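Local coordinates for protein probable benzoylformate decarboxylase (Rhodococcus jostii, PDB 7ORX) that belongs to the thiamine diphosphate-dependent enzyme family, binds thiamine diphosphate and a sodium ion, and is built from three domains with parallel sheets, at residues L14-G19 with P39-Y44; V10-L15 with L32-G37; E201-P206 with H270-V275. One frame throughout, in Å; residues are numbered along the deposited sequence.

Interaction 1: residues L14-G19 with P39-Y44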
ATOM      1  N   LEU C  14     -18.617  -2.567 -24.988  1.00 76.27           N
ATOM      2  CA  LEU C  14     -17.429  -3.385 -24.709  1.00 74.69           C
ATOM      3  C   LEU C  14     -17.830  -4.557 -23.824  1.00 74.29           C
ATOM      4  O   LEU C  14     -17.450  -5.692 -24.159  1.00 74.48           O
ATOM      5  CB  LEU C  14     -16.395  -2.477 -24.052  1.00 73.85           C
ATOM      6  CG  LEU C  14     -15.191  -3.198 -23.468  1.00 74.25           C
ATOM      7  CD1 LEU C  14     -14.243  -3.673 -24.554  1.00 76.56           C
ATOM      8  CD2 LEU C  14     -14.459  -2.316 -22.474  1.00 74.39           C
ATOM      9  N   LEU C  15     -18.568  -4.307 -22.729  1.00 73.54           N
ATOM     10  CA  LEU C  15     -19.018  -5.385 -21.824  1.00 71.89           C
ATOM     11  C   LEU C  15     -19.810  -6.402 -22.648  1.00 74.35           C
ATOM     12  O   LEU C  15     -19.636  -7.582 -22.404  1.00 73.53           O
ATOM     13  CB  LEU C  15     -19.870  -4.796 -20.702  1.00 70.49           C
ATOM     14  CG  LEU C  15     -19.169  -3.752 -19.844  1.00 68.95           C
ATOM     15  CD1 LEU C  15     -20.147  -3.021 -18.966  1.00 68.38           C
ATOM     16  CD2 LEU C  15     -18.082  -4.361 -19.001  1.00 67.92           C
ATOM     17  N   ARG C  16     -20.646  -5.959 -23.593  1.00 78.48           N
ATOM     18  CA  ARG C  16     -21.460  -6.869 -24.456  1.00 79.81           C
ATOM     19  C   ARG C  16     -20.505  -7.697 -25.315  1.00 79.59           C
ATOM     20  O   ARG C  16     -20.732  -8.888 -25.455  1.00 79.03           O
ATOM     21  CB  ARG C  16     -22.457  -6.143 -25.371  1.00 82.93           C
ATOM     22  CG  ARG C  16     -23.246  -7.115 -26.247  1.00 85.18           C
ATOM     23  CD  ARG C  16     -24.252  -6.557 -27.256  1.00 87.32           C
ATOM     24  NE  ARG C  16     -25.222  -5.671 -26.632  1.00 88.11           N
ATOM     25  CZ  ARG C  16     -25.118  -4.339 -26.547  1.00 88.41           C
ATOM     26  NH1 ARG C  16     -24.085  -3.703 -27.062  1.00 88.73           N
ATOM     27  NH2 ARG C  16     -26.065  -3.634 -25.953  1.00 89.18           N
ATOM     28  N   ALA C  17     -19.503  -7.042 -25.900  1.00 80.31           N
ATOM     29  CA  ALA C  17     -18.499  -7.650 -26.800  1.00 80.00           C
ATOM     30  C   ALA C  17     -17.804  -8.804 -26.073  1.00 80.15           C
ATOM     31  O   ALA C  17     -17.518  -9.814 -26.712  1.00 80.38           O
ATOM     32  CB  ALA C  17     -17.521  -6.591 -27.199  1.00 79.69           C
ATOM     33  N   ARG C  18     -17.602  -8.659 -24.756  1.00 80.30           N
ATOM     34  CA  ARG C  18     -16.853  -9.602 -23.881  1.00 79.76           C
ATOM     35  C   ARG C  18     -17.780 -10.577 -23.114  1.00 79.10           C
ATOM     36  O   ARG C  18     -17.300 -11.270 -22.220  1.00 75.24           O
ATOM     37  CB  ARG C  18     -16.036  -8.786 -22.874  1.00 79.95           C
ATOM     38  CG  ARG C  18     -14.924  -7.930 -23.463  1.00 81.88           C
ATOM     39  CD  ARG C  18     -13.841  -8.669 -24.275  1.00 84.07           C
ATOM     40  NE  ARG C  18     -12.789  -7.690 -24.601  1.00 84.70           N
ATOM     41  CZ  ARG C  18     -12.730  -6.973 -25.701  1.00 84.07           C
ATOM     42  NH1 ARG C  18     -13.606  -7.161 -26.658  1.00 87.41           N
ATOM     43  NH2 ARG C  18     -11.789  -6.076 -25.861  1.00 84.63           N
ATOM     44  N   GLY C  19     -19.079 -10.608 -23.405  1.00 82.03           N
ATOM     45  CA  GLY C  19     -20.044 -11.521 -22.772  1.00 81.16           C
ATOM     46  C   GLY C  19     -20.462 -11.123 -21.369  1.00 81.12           C
ATOM     47  O   GLY C  19     -21.184 -11.913 -20.802  1.00 85.57           O
ATOM     48  N   PRO C  39     -28.222  -1.155 -21.288  1.00 90.10           N
ATOM     49  CA  PRO C  39     -29.159  -1.628 -22.314  1.00 92.82           C
ATOM     50  C   PRO C  39     -30.206  -2.663 -21.867  1.00 94.81           C
ATOM     51  O   PRO C  39     -30.124  -3.118 -20.757  1.00 96.90           O
ATOM     52  CB  PRO C  39     -28.244  -2.310 -23.348  1.00 91.16           C
ATOM     53  CG  PRO C  39     -26.884  -1.734 -23.061  1.00 88.94           C
ATOM     54  CD  PRO C  39     -26.829  -1.551 -21.561  1.00 87.28           C
ATOM     55  N   ASP C  40     -31.091  -3.063 -22.777  1.00 99.04           N
ATOM     56  CA  ASP C  40     -32.193  -4.023 -22.534  1.00101.88           C
ATOM     57  C   ASP C  40     -31.700  -5.468 -22.572  1.00101.14           C
ATOM     58  O   ASP C  40     -32.307  -6.261 -21.866  1.00102.93           O
ATOM     59  CB  ASP C  40     -33.345  -3.783 -23.512  1.00108.31           C
ATOM     60  CG  ASP C  40     -34.122  -2.522 -23.160  1.00113.65           C
ATOM     61  OD1 ASP C  40     -33.882  -2.003 -22.035  1.00112.48           O
ATOM     62  OD2 ASP C  40     -34.964  -2.068 -24.004  1.00119.74           O
ATOM     63  N   ASP C  41     -30.656  -5.805 -23.334  1.00100.38           N
ATOM     64  CA  ASP C  41     -30.150  -7.209 -23.419  1.00 99.61           C
ATOM     65  C   ASP C  41     -29.339  -7.571 -22.150  1.00 94.50           C
ATOM     66  O   ASP C  41     -28.915  -8.738 -22.014  1.00 94.92           O
ATOM     67  CB  ASP C  41     -29.405  -7.469 -24.741  1.00101.28           C
ATOM     68  CG  ASP C  41     -28.233  -6.542 -25.039  1.00103.82           C
ATOM     69  OD1 ASP C  41     -28.429  -5.288 -24.982  1.00104.05           O
ATOM     70  OD2 ASP C  41     -27.114  -7.070 -25.332  1.00104.17           O
ATOM     71  N   PHE C  42     -29.103  -6.620 -21.240  1.00 90.81           N
ATOM     72  CA  PHE C  42     -28.337  -6.824 -19.977  1.00 86.45           C
ATOM     73  C   PHE C  42     -29.321  -7.093 -18.829  1.00 84.44           C
ATOM     74  O   PHE C  42     -30.406  -6.452 -18.814  1.00 82.65           O
ATOM     75  CB  PHE C  42     -27.535  -5.581 -19.585  1.00 84.79           C
ATOM     76  CG  PHE C  42     -26.229  -5.365 -20.300  1.00 84.62           C
ATOM     77  CD1 PHE C  42     -26.159  -5.325 -21.677  1.00 85.66           C
ATOM     78  CD2 PHE C  42     -25.066  -5.158 -19.586  1.00 84.34           C
ATOM     79  CE1 PHE C  42     -24.962  -5.114 -22.327  1.00 85.22           C
ATOM     80  CE2 PHE C  42     -23.863  -4.969 -20.239  1.00 83.96           C
ATOM     81  CZ  PHE C  42     -23.816  -4.945 -21.607  1.00 84.25           C
ATOM     82  N   ARG C  43     -28.947  -7.970 -17.891  1.00 82.08           N
ATOM     83  CA  ARG C  43     -29.755  -8.227 -16.681  1.00 81.81           C
ATOM     84  C   ARG C  43     -28.985  -7.806 -15.446  1.00 77.81           C
ATOM     85  O   ARG C  43     -27.843  -8.152 -15.344  1.00 77.40           O
ATOM     86  CB  ARG C  43     -30.262  -9.668 -16.601  1.00 84.16           C
ATOM     87  CG  ARG C  43     -29.259 -10.812 -16.600  1.00 84.66           C
ATOM     88  CD  ARG C  43     -30.182 -12.019 -16.840  1.00 88.76           C
ATOM     89  NE  ARG C  43     -29.858 -13.358 -16.338  1.00 90.80           N
ATOM     90  CZ  ARG C  43     -28.924 -14.157 -16.833  1.00 93.48           C
ATOM     91  NH1 ARG C  43     -28.160 -13.756 -17.829  1.00 97.62           N
ATOM     92  NH2 ARG C  43     -28.737 -15.356 -16.326  1.00 95.03           N
ATOM     93  N   TYR C  44     -29.619  -7.037 -14.572  1.00 76.75           N
ATOM     94  CA  TYR C  44     -29.049  -6.625 -13.275  1.00 75.52           C
ATOM     95  C   TYR C  44     -29.598  -7.573 -12.210  1.00 75.00           C
ATOM     96  O   TYR C  44     -30.815  -7.853 -12.185  1.00 77.66           O
ATOM     97  CB  TYR C  44     -29.402  -5.170 -13.004  1.00 76.98           C
ATOM     98  CG  TYR C  44     -28.744  -4.553 -11.801  1.00 77.97           C
ATOM     99  CD1 TYR C  44     -27.490  -3.971 -11.873  1.00 78.09           C
ATOM    100  CD2 TYR C  44     -29.405  -4.513 -10.590  1.00 81.36           C
ATOM    101  CE1 TYR C  44     -26.913  -3.354 -10.769  1.00 79.55           C
ATOM    102  CE2 TYR C  44     -28.837  -3.934  -9.464  1.00 82.53           C
ATOM    103  CZ  TYR C  44     -27.599  -3.318  -9.561  1.00 81.68           C
ATOM    104  OH  TYR C  44     -27.066  -2.753  -8.431  1.00 82.15           O
TER
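A side-on salt bridge between Arg16 and Asp41 joins the C-terminal turn of helix 7-17 to the loop that leads into edge strand 43-46. Both elements belong to the N-terminal thiamine diphosphate-binding domain, an alpha/beta fold around a parallel sheet. Two nitrogens of Arg16 each take one carboxylate oxygen of Asp41. NE of Arg16 donates to OD2 of Asp41 at 2.7 Å, and the N-H points almost straight at it. NH2 of Arg16 donates to OD1 of Asp41 at 3.0 Å, where it meets the syn lone pair. The guanidinium and the carboxylate are nearly coplanar, with 15° between their planes. Two bonds in this arrangement fix the rotation of both groups.

The Arg16 chain starts extended, with CG anti to the backbone N (chi1 179°). It then bends at chi3, and this brings NE and NH2 round to the acid. The CG of Asp41 sits between its own backbone N and carbonyl carbon (chi1 56°), and from there the carboxylate reaches back to the helix. Asp41 is exposed and Arg16 partly exposed, so the salt bridge lies near the surface. A long, weak ion pair links NH1 of Arg16 to Glu13.

The Phe42 ring packs against the same arginine. Its CE1 lies over one face of the Arg16 guanidinium, 4.1 Å from NH2 of Arg16. Pro39 CG also comes within 3.6 Å of NH2 of Arg16. The helix ends just beyond, in a Schellman motif with Gly19 at the C-prime position. Its positive phi suits glycine. Deeper in, the Phe42 ring turns its edge to Leu15, and CE2 of Phe42 lies 4.0 Å from CB of Leu15.

Interaction 2: residues V10-L15 with L32-G37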
ATOM      1  N   VAL C  10     -19.611   3.453 -24.779  1.00 75.33           N
ATOM      2  CA  VAL C  10     -18.482   2.620 -25.264  1.00 74.58           C
ATOM      3  C   VAL C  10     -18.251   1.470 -24.286  1.00 72.31           C
ATOM      4  O   VAL C  10     -17.946   0.341 -24.741  1.00 71.41           O
ATOM      5  CB  VAL C  10     -17.213   3.458 -25.463  1.00 74.28           C
ATOM      6  CG1 VAL C  10     -16.046   2.565 -25.846  1.00 73.97           C
ATOM      7  CG2 VAL C  10     -17.421   4.521 -26.511  1.00 76.20           C
ATOM      8  N   THR C  11     -18.329   1.768 -22.989  1.00 71.91           N
ATOM      9  CA  THR C  11     -18.147   0.778 -21.894  1.00 70.43           C
ATOM     10  C   THR C  11     -19.162  -0.359 -22.079  1.00 70.72           C
ATOM     11  O   THR C  11     -18.722  -1.505 -22.130  1.00 68.85           O
ATOM     12  CB  THR C  11     -18.252   1.437 -20.516  1.00 70.13           C
ATOM     13  OG1 THR C  11     -17.228   2.423 -20.391  1.00 70.09           O
ATOM     14  CG2 THR C  11     -18.114   0.438 -19.383  1.00 68.87           C
ATOM     15  N   TYR C  12     -20.448  -0.031 -22.264  1.00 73.66           N
ATOM     16  CA  TYR C  12     -21.555  -1.005 -22.485  1.00 76.96           C
ATOM     17  C   TYR C  12     -21.337  -1.770 -23.792  1.00 79.71           C
ATOM     18  O   TYR C  12     -21.526  -2.994 -23.788  1.00 80.54           O
ATOM     19  CB  TYR C  12     -22.922  -0.335 -22.408  1.00 78.68           C
ATOM     20  CG  TYR C  12     -23.452  -0.205 -21.000  1.00 78.99           C
ATOM     21  CD1 TYR C  12     -23.702  -1.330 -20.239  1.00 80.76           C
ATOM     22  CD2 TYR C  12     -23.693   1.034 -20.418  1.00 80.01           C
ATOM     23  CE1 TYR C  12     -24.176  -1.231 -18.938  1.00 82.52           C
ATOM     24  CE2 TYR C  12     -24.174   1.163 -19.133  1.00 81.44           C
ATOM     25  CZ  TYR C  12     -24.425   0.017 -18.382  1.00 83.83           C
ATOM     26  OH  TYR C  12     -24.924   0.077 -17.103  1.00 84.52           O
ATOM     27  N   GLU C  13     -20.865  -1.125 -24.854  1.00 82.92           N
ATOM     28  CA  GLU C  13     -20.633  -1.850 -26.130  1.00 86.39           C
ATOM     29  C   GLU C  13     -19.526  -2.888 -25.901  1.00 81.36           C
ATOM     30  O   GLU C  13     -19.536  -3.977 -26.550  1.00 81.88           O
ATOM     31  CB  GLU C  13     -20.370  -0.851 -27.268  1.00 93.88           C
ATOM     32  CG  GLU C  13     -20.081  -1.523 -28.614  1.00102.46           C
ATOM     33  CD  GLU C  13     -21.082  -1.475 -29.774  1.00111.39           C
ATOM     34  OE1 GLU C  13     -20.639  -1.150 -30.926  1.00108.71           O
ATOM     35  OE2 GLU C  13     -22.276  -1.856 -29.551  1.00118.49           O
ATOM     36  N   LEU C  14     -18.617  -2.567 -24.988  1.00 76.27           N
ATOM     37  CA  LEU C  14     -17.429  -3.385 -24.709  1.00 74.69           C
ATOM     38  C   LEU C  14     -17.830  -4.557 -23.824  1.00 74.29           C
ATOM     39  O   LEU C  14     -17.450  -5.692 -24.159  1.00 74.48           O
ATOM     40  CB  LEU C  14     -16.395  -2.477 -24.052  1.00 73.85           C
ATOM     41  CG  LEU C  14     -15.191  -3.198 -23.468  1.00 74.25           C
ATOM     42  CD1 LEU C  14     -14.243  -3.673 -24.554  1.00 76.56           C
ATOM     43  CD2 LEU C  14     -14.459  -2.316 -22.474  1.00 74.39           C
ATOM     44  N   LEU C  15     -18.568  -4.307 -22.729  1.00 73.54           N
ATOM     45  CA  LEU C  15     -19.018  -5.385 -21.824  1.00 71.89           C
ATOM     46  C   LEU C  15     -19.810  -6.402 -22.648  1.00 74.35           C
ATOM     47  O   LEU C  15     -19.636  -7.582 -22.404  1.00 73.53           O
ATOM     48  CB  LEU C  15     -19.870  -4.796 -20.702  1.00 70.49           C
ATOM     49  CG  LEU C  15     -19.169  -3.752 -19.844  1.00 68.95           C
ATOM     50  CD1 LEU C  15     -20.147  -3.021 -18.966  1.00 68.38           C
ATOM     51  CD2 LEU C  15     -18.082  -4.361 -19.001  1.00 67.92           C
ATOM     52  N   LEU C  32     -25.800   5.281  -9.970  1.00 84.66           N
ATOM     53  CA  LEU C  32     -27.021   5.486 -10.775  1.00 84.96           C
ATOM     54  C   LEU C  32     -26.607   5.932 -12.177  1.00 84.07           C
ATOM     55  O   LEU C  32     -27.126   5.368 -13.136  1.00 85.14           O
ATOM     56  CB  LEU C  32     -27.969   6.467 -10.073  1.00 86.04           C
ATOM     57  CG  LEU C  32     -28.409   6.095  -8.664  1.00 86.51           C
ATOM     58  CD1 LEU C  32     -29.333   7.173  -8.109  1.00 88.38           C
ATOM     59  CD2 LEU C  32     -29.106   4.742  -8.629  1.00 87.63           C
ATOM     60  N   PRO C  33     -25.657   6.896 -12.379  1.00 84.39           N
ATOM     61  CA  PRO C  33     -25.250   7.313 -13.736  1.00 84.60           C
ATOM     62  C   PRO C  33     -24.668   6.193 -14.620  1.00 83.44           C
ATOM     63  O   PRO C  33     -24.794   6.276 -15.815  1.00 82.22           O
ATOM     64  CB  PRO C  33     -24.200   8.404 -13.502  1.00 83.35           C
ATOM     65  CG  PRO C  33     -24.490   8.919 -12.110  1.00 82.85           C
ATOM     66  CD  PRO C  33     -24.965   7.695 -11.354  1.00 83.28           C
ATOM     67  N   PHE C  34     -24.059   5.166 -14.028  1.00 84.34           N
ATOM     68  CA  PHE C  34     -23.626   3.962 -14.775  1.00 86.50           C
ATOM     69  C   PHE C  34     -24.854   3.144 -15.172  1.00 86.57           C
ATOM     70  O   PHE C  34     -25.004   2.744 -16.331  1.00 88.61           O
ATOM     71  CB  PHE C  34     -22.666   3.090 -13.965  1.00 86.52           C
ATOM     72  CG  PHE C  34     -22.322   1.824 -14.704  1.00 89.52           C
ATOM     73  CD1 PHE C  34     -21.691   1.880 -15.944  1.00 90.60           C
ATOM     74  CD2 PHE C  34     -22.688   0.581 -14.206  1.00 88.64           C
ATOM     75  CE1 PHE C  34     -21.392   0.713 -16.636  1.00 91.66           C
ATOM     76  CE2 PHE C  34     -22.388  -0.584 -14.905  1.00 89.31           C
ATOM     77  CZ  PHE C  34     -21.734  -0.520 -16.115  1.00 88.19           C
ATOM     78  N   LEU C  35     -25.718   2.879 -14.207  1.00 87.46           N
ATOM     79  CA  LEU C  35     -26.841   1.917 -14.367  1.00 88.48           C
ATOM     80  C   LEU C  35     -27.881   2.504 -15.319  1.00 91.89           C
ATOM     81  O   LEU C  35     -28.585   1.699 -15.962  1.00 96.30           O
ATOM     82  CB  LEU C  35     -27.465   1.596 -13.005  1.00 87.87           C
ATOM     83  CG  LEU C  35     -26.594   0.766 -12.056  1.00 85.93           C
ATOM     84  CD1 LEU C  35     -27.325   0.467 -10.743  1.00 85.67           C
ATOM     85  CD2 LEU C  35     -26.120  -0.512 -12.737  1.00 84.40           C
ATOM     86  N   SER C  36     -27.975   3.835 -15.418  1.00 91.36           N
ATOM     87  CA  SER C  36     -29.031   4.512 -16.214  1.00 94.45           C
ATOM     88  C   SER C  36     -28.863   4.184 -17.707  1.00 93.57           C
ATOM     89  O   SER C  36     -29.880   4.082 -18.403  1.00 93.41           O
ATOM     90  CB  SER C  36     -29.067   6.003 -15.954  1.00 97.39           C
ATOM     91  OG  SER C  36     -27.848   6.637 -16.321  1.00101.75           O
ATOM     92  N   GLY C  37     -27.622   4.017 -18.162  1.00 93.11           N
ATOM     93  CA  GLY C  37     -27.276   3.787 -19.573  1.00 95.38           C
ATOM     94  C   GLY C  37     -27.252   2.314 -19.913  1.00 94.88           C
ATOM     95  O   GLY C  37     -26.885   1.967 -21.043  1.00 96.86           O
TER
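Tyr12 and Phe34 carry most of this buried contact between helix 7-17 and the short helix 32-35. The one hydrogen bond across it joins OH of Tyr12 to the backbone O of Phe34, at 2.8 Å. The hydroxyl is the donor. It approaches from above the carbonyl plane, 49° out of it. The carbonyl oxygen itself lies at the edge of the Tyr12 ring, near the ring plane.

The aromatic contact involves the same two residues. Their ring planes are close to parallel, at 9°, but are slid apart. The ring centroids of Tyr12 and Phe34 are 4.7 Å apart and the rings barely overlap. The Tyr12 hydroxyl therefore sits over the centre of one Phe34 face. The Phe34 side chain leaves its helix trans to the backbone N (chi1 176°), which carries the ring toward Tyr12.

Apolar side chains meet the same ring. CD1 of Leu15 lies at the edge of the Phe34 ring, 4.1 Å from CZ of Phe34. CG2 of Thr11 comes to 4.3 Å from CE1 of Phe34. Gly37 adds a van der Waals contact of its backbone, with its C atom 3.4 Å from CE2 of Tyr12.

Phe34 and Leu15 also reach strand 68-73, at Asn71 and Leu69 respectively. Thr11 packs on helix 138-149 through Pro139 and Ile142. On helix 32-35 itself, Leu35 touches Thr476 of the second subunit.

Interaction 3: residues E201-P206 with H270-V275; sequences ESATNP and HDLILV
Asp271 receives the main polar bonds of this contact, from the turn that follows helix 190-202. OD2 of Asp271 accepts from the backbone N of Thr204 at 3.0 Å. OD1 of Asp271 accepts from the backbone N of Asn205 at 3.1 Å. Both donors come in on the syn side, and the Asn205 N lies 33° out of the carboxylate plane. OG1 of Thr204 adds a weak bond to OD2 of Asp271. One carboxylate thus binds two successive backbone N-H groups. CG of Asp271 stands between the backbone N and the carbonyl carbon (chi1 55°), which turns the carboxylate to the Thr204-Asn205 turn.

Contacts with backbone oxygens come next. The backbone O of Asn205 lies at the edge of the His270 ring, near its plane. The Asn205 side-chain amide lies obliquely to that ring, with 41° between the planes. CA of Pro206 makes a CA-H...O contact of 3.3 Å with O of Leu272.

The apolar contacts lie on the side of the sheet facing helix 190-202. CB of Ala203 packs 3.8 Å from CB of Leu272. Pro206 lies alongside, with its CB 4.3 Å from CB of Leu272. Leu272 also touches Thr199 and Leu200 of the helix.

Backbone hydrogen bonds link Leu272 and Leu274 to Val207. Strands 206-210 and 272-276 are thus the adjacent central pair of a parallel six-stranded sheet. Its strand order, 3-2-1-4-5-6, is that of a Rossmann-like fold, consistent with the central domain of this family.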
ATOM      1  N   GLU C 201       6.215 -42.964 -16.701  1.00 89.63           N
ATOM      2  CA  GLU C 201       6.368 -44.388 -17.091  1.00 89.75           C
ATOM      3  C   GLU C 201       7.475 -45.057 -16.258  1.00 88.83           C
ATOM      4  O   GLU C 201       7.425 -46.298 -16.117  1.00 83.97           O
ATOM      5  CB  GLU C 201       6.631 -44.482 -18.588  1.00 91.50           C
ATOM      6  CG  GLU C 201       5.480 -43.969 -19.431  1.00 94.19           C
ATOM      7  CD  GLU C 201       5.800 -43.854 -20.919  1.00 98.51           C
ATOM      8  OE1 GLU C 201       7.007 -44.028 -21.313  1.00100.14           O
ATOM      9  OE2 GLU C 201       4.850 -43.536 -21.696  1.00102.27           O
ATOM     10  N   SER C 202       8.440 -44.266 -15.753  1.00 89.09           N
ATOM     11  CA  SER C 202       9.519 -44.670 -14.801  1.00 88.65           C
ATOM     12  C   SER C 202       8.924 -45.248 -13.516  1.00 85.02           C
ATOM     13  O   SER C 202       9.415 -46.273 -13.032  1.00 82.82           O
ATOM     14  CB  SER C 202      10.390 -43.509 -14.409  1.00 88.63           C
ATOM     15  OG  SER C 202      11.606 -43.566 -15.089  1.00 94.98           O
ATOM     16  N   ALA C 203       7.991 -44.521 -12.915  1.00 83.77           N
ATOM     17  CA  ALA C 203       7.618 -44.681 -11.499  1.00 84.12           C
ATOM     18  C   ALA C 203       7.057 -46.091 -11.299  1.00 85.23           C
ATOM     19  O   ALA C 203       6.287 -46.550 -12.159  1.00 87.25           O
ATOM     20  CB  ALA C 203       6.654 -43.598 -11.115  1.00 83.78           C
ATOM     21  N   THR C 204       7.512 -46.774 -10.250  1.00 85.20           N
ATOM     22  CA  THR C 204       7.108 -48.157  -9.914  1.00 89.03           C
ATOM     23  C   THR C 204       5.708 -48.117  -9.263  1.00 87.33           C
ATOM     24  O   THR C 204       4.942 -49.105  -9.462  1.00 86.81           O
ATOM     25  CB  THR C 204       8.143 -48.822  -8.994  1.00 92.84           C
ATOM     26  OG1 THR C 204       8.081 -48.107  -7.750  1.00 98.84           O
ATOM     27  CG2 THR C 204       9.547 -48.858  -9.563  1.00 90.14           C
ATOM     28  N   ASN C 205       5.373 -47.018  -8.556  1.00 83.57           N
ATOM     29  CA  ASN C 205       4.100 -46.868  -7.810  1.00 80.76           C
ATOM     30  C   ASN C 205       3.717 -45.390  -7.671  1.00 77.38           C
ATOM     31  O   ASN C 205       3.787 -44.839  -6.571  1.00 74.92           O
ATOM     32  CB  ASN C 205       4.216 -47.604  -6.474  1.00 80.88           C
ATOM     33  CG  ASN C 205       3.037 -47.360  -5.553  1.00 80.86           C
ATOM     34  OD1 ASN C 205       1.913 -47.184  -6.016  1.00 78.77           O
ATOM     35  ND2 ASN C 205       3.292 -47.288  -4.250  1.00 80.28           N
ATOM     36  N   PRO C 206       3.239 -44.715  -8.754  1.00 75.04           N
ATOM     37  CA  PRO C 206       2.935 -43.286  -8.733  1.00 73.87           C
ATOM     38  C   PRO C 206       1.530 -42.987  -8.216  1.00 73.83           C
ATOM     39  O   PRO C 206       0.709 -43.878  -8.238  1.00 79.49           O
ATOM     40  CB  PRO C 206       2.960 -42.928 -10.218  1.00 73.59           C
ATOM     41  CG  PRO C 206       2.382 -44.131 -10.878  1.00 73.26           C
ATOM     42  CD  PRO C 206       2.923 -45.284 -10.065  1.00 74.41           C
ATOM     43  N   HIS C 270       4.557 -44.322  -1.964  1.00 84.33           N
ATOM     44  CA  HIS C 270       4.573 -43.823  -3.362  1.00 84.02           C
ATOM     45  C   HIS C 270       5.912 -43.150  -3.671  1.00 82.57           C
ATOM     46  O   HIS C 270       6.338 -42.362  -2.849  1.00 84.48           O
ATOM     47  CB  HIS C 270       3.381 -42.894  -3.569  1.00 82.96           C
ATOM     48  CG  HIS C 270       2.078 -43.598  -3.629  1.00 82.46           C
ATOM     49  ND1 HIS C 270       1.137 -43.460  -2.645  1.00 82.86           N
ATOM     50  CD2 HIS C 270       1.549 -44.411  -4.559  1.00 82.41           C
ATOM     51  CE1 HIS C 270       0.069 -44.166  -2.957  1.00 84.57           C
ATOM     52  NE2 HIS C 270       0.303 -44.752  -4.132  1.00 83.54           N
ATOM     53  N   ASP C 271       6.510 -43.439  -4.827  1.00 81.87           N
ATOM     54  CA  ASP C 271       7.851 -42.922  -5.260  1.00 81.97           C
ATOM     55  C   ASP C 271       7.700 -41.631  -6.077  1.00 81.07           C
ATOM     56  O   ASP C 271       8.693 -40.842  -6.153  1.00 81.68           O
ATOM     57  CB  ASP C 271       8.643 -43.953  -6.077  1.00 82.00           C
ATOM     58  CG  ASP C 271       7.937 -44.500  -7.302  1.00 82.80           C
ATOM     59  OD1 ASP C 271       6.719 -44.580  -7.301  1.00 83.34           O
ATOM     60  OD2 ASP C 271       8.629 -44.862  -8.252  1.00 89.92           O
ATOM     61  N   LEU C 272       6.518 -41.427  -6.678  1.00 79.28           N
ATOM     62  CA  LEU C 272       6.179 -40.193  -7.434  1.00 76.69           C
ATOM     63  C   LEU C 272       4.785 -39.694  -7.032  1.00 73.23           C
ATOM     64  O   LEU C 272       3.836 -40.416  -7.308  1.00 71.49           O
ATOM     65  CB  LEU C 272       6.254 -40.505  -8.931  1.00 75.87           C
ATOM     66  CG  LEU C 272       6.143 -39.266  -9.802  1.00 76.70           C
ATOM     67  CD1 LEU C 272       7.454 -38.486  -9.802  1.00 76.58           C
ATOM     68  CD2 LEU C 272       5.710 -39.655 -11.193  1.00 78.23           C
ATOM     69  N   ILE C 273       4.728 -38.516  -6.410  1.00 70.72           N
ATOM     70  CA  ILE C 273       3.501 -37.696  -6.217  1.00 70.05           C
ATOM     71  C   ILE C 273       3.466 -36.721  -7.396  1.00 70.41           C
ATOM     72  O   ILE C 273       4.252 -35.772  -7.378  1.00 69.43           O
ATOM     73  CB  ILE C 273       3.510 -36.879  -4.891  1.00 69.75           C
ATOM     74  CG1 ILE C 273       4.166 -37.546  -3.672  1.00 69.87           C
ATOM     75  CG2 ILE C 273       2.125 -36.377  -4.563  1.00 68.52           C
ATOM     76  CD1 ILE C 273       3.779 -38.926  -3.450  1.00 70.34           C
ATOM     77  N   LEU C 274       2.567 -36.896  -8.367  1.00 70.59           N
ATOM     78  CA  LEU C 274       2.287 -35.857  -9.381  1.00 69.55           C
ATOM     79  C   LEU C 274       1.082 -35.048  -8.914  1.00 69.83           C
ATOM     80  O   LEU C 274      -0.035 -35.581  -8.885  1.00 70.89           O
ATOM     81  CB  LEU C 274       2.025 -36.511 -10.731  1.00 70.23           C
ATOM     82  CG  LEU C 274       1.529 -35.557 -11.807  1.00 71.70           C
ATOM     83  CD1 LEU C 274       2.604 -34.515 -12.134  1.00 74.90           C
ATOM     84  CD2 LEU C 274       1.115 -36.352 -13.030  1.00 72.83           C
ATOM     85  N   VAL C 275       1.303 -33.797  -8.532  1.00 70.11           N
ATOM     86  CA  VAL C 275       0.239 -32.843  -8.100  1.00 68.95           C
ATOM     87  C   VAL C 275      -0.106 -31.993  -9.312  1.00 67.17           C
ATOM     88  O   VAL C 275       0.754 -31.285  -9.724  1.00 66.78           O
ATOM     89  CB  VAL C 275       0.702 -31.949  -6.930  1.00 69.42           C
ATOM     90  CG1 VAL C 275      -0.359 -30.922  -6.546  1.00 68.81           C
ATOM     91  CG2 VAL C 275       1.132 -32.798  -5.729  1.00 70.51           C
TER

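Interactions 1 and 2 form one continuous patch in the N-terminal thiamine diphosphate-binding domain. They share Leu14 and Leu15 of helix 7-17, and their centres are 9 Å apart. They touch directly: CD1 of Tyr12 lies 3.4 Å from CD of Pro39, and the Tyr12 and Phe42 rings meet edge-to-face. Neither contact lines the pocket through a residue named here; the Leu35 side chain of interaction 2 is about 10 Å from a bound thiamine diphosphate. Interaction 3 belongs to the central domain, on the other side of the chain's centre. Its centre is 48 Å from that of interaction 1 and 53 Å from that of interaction 2. Its nearest atoms are about 30 Å from interaction 1, so the two regions do not touch.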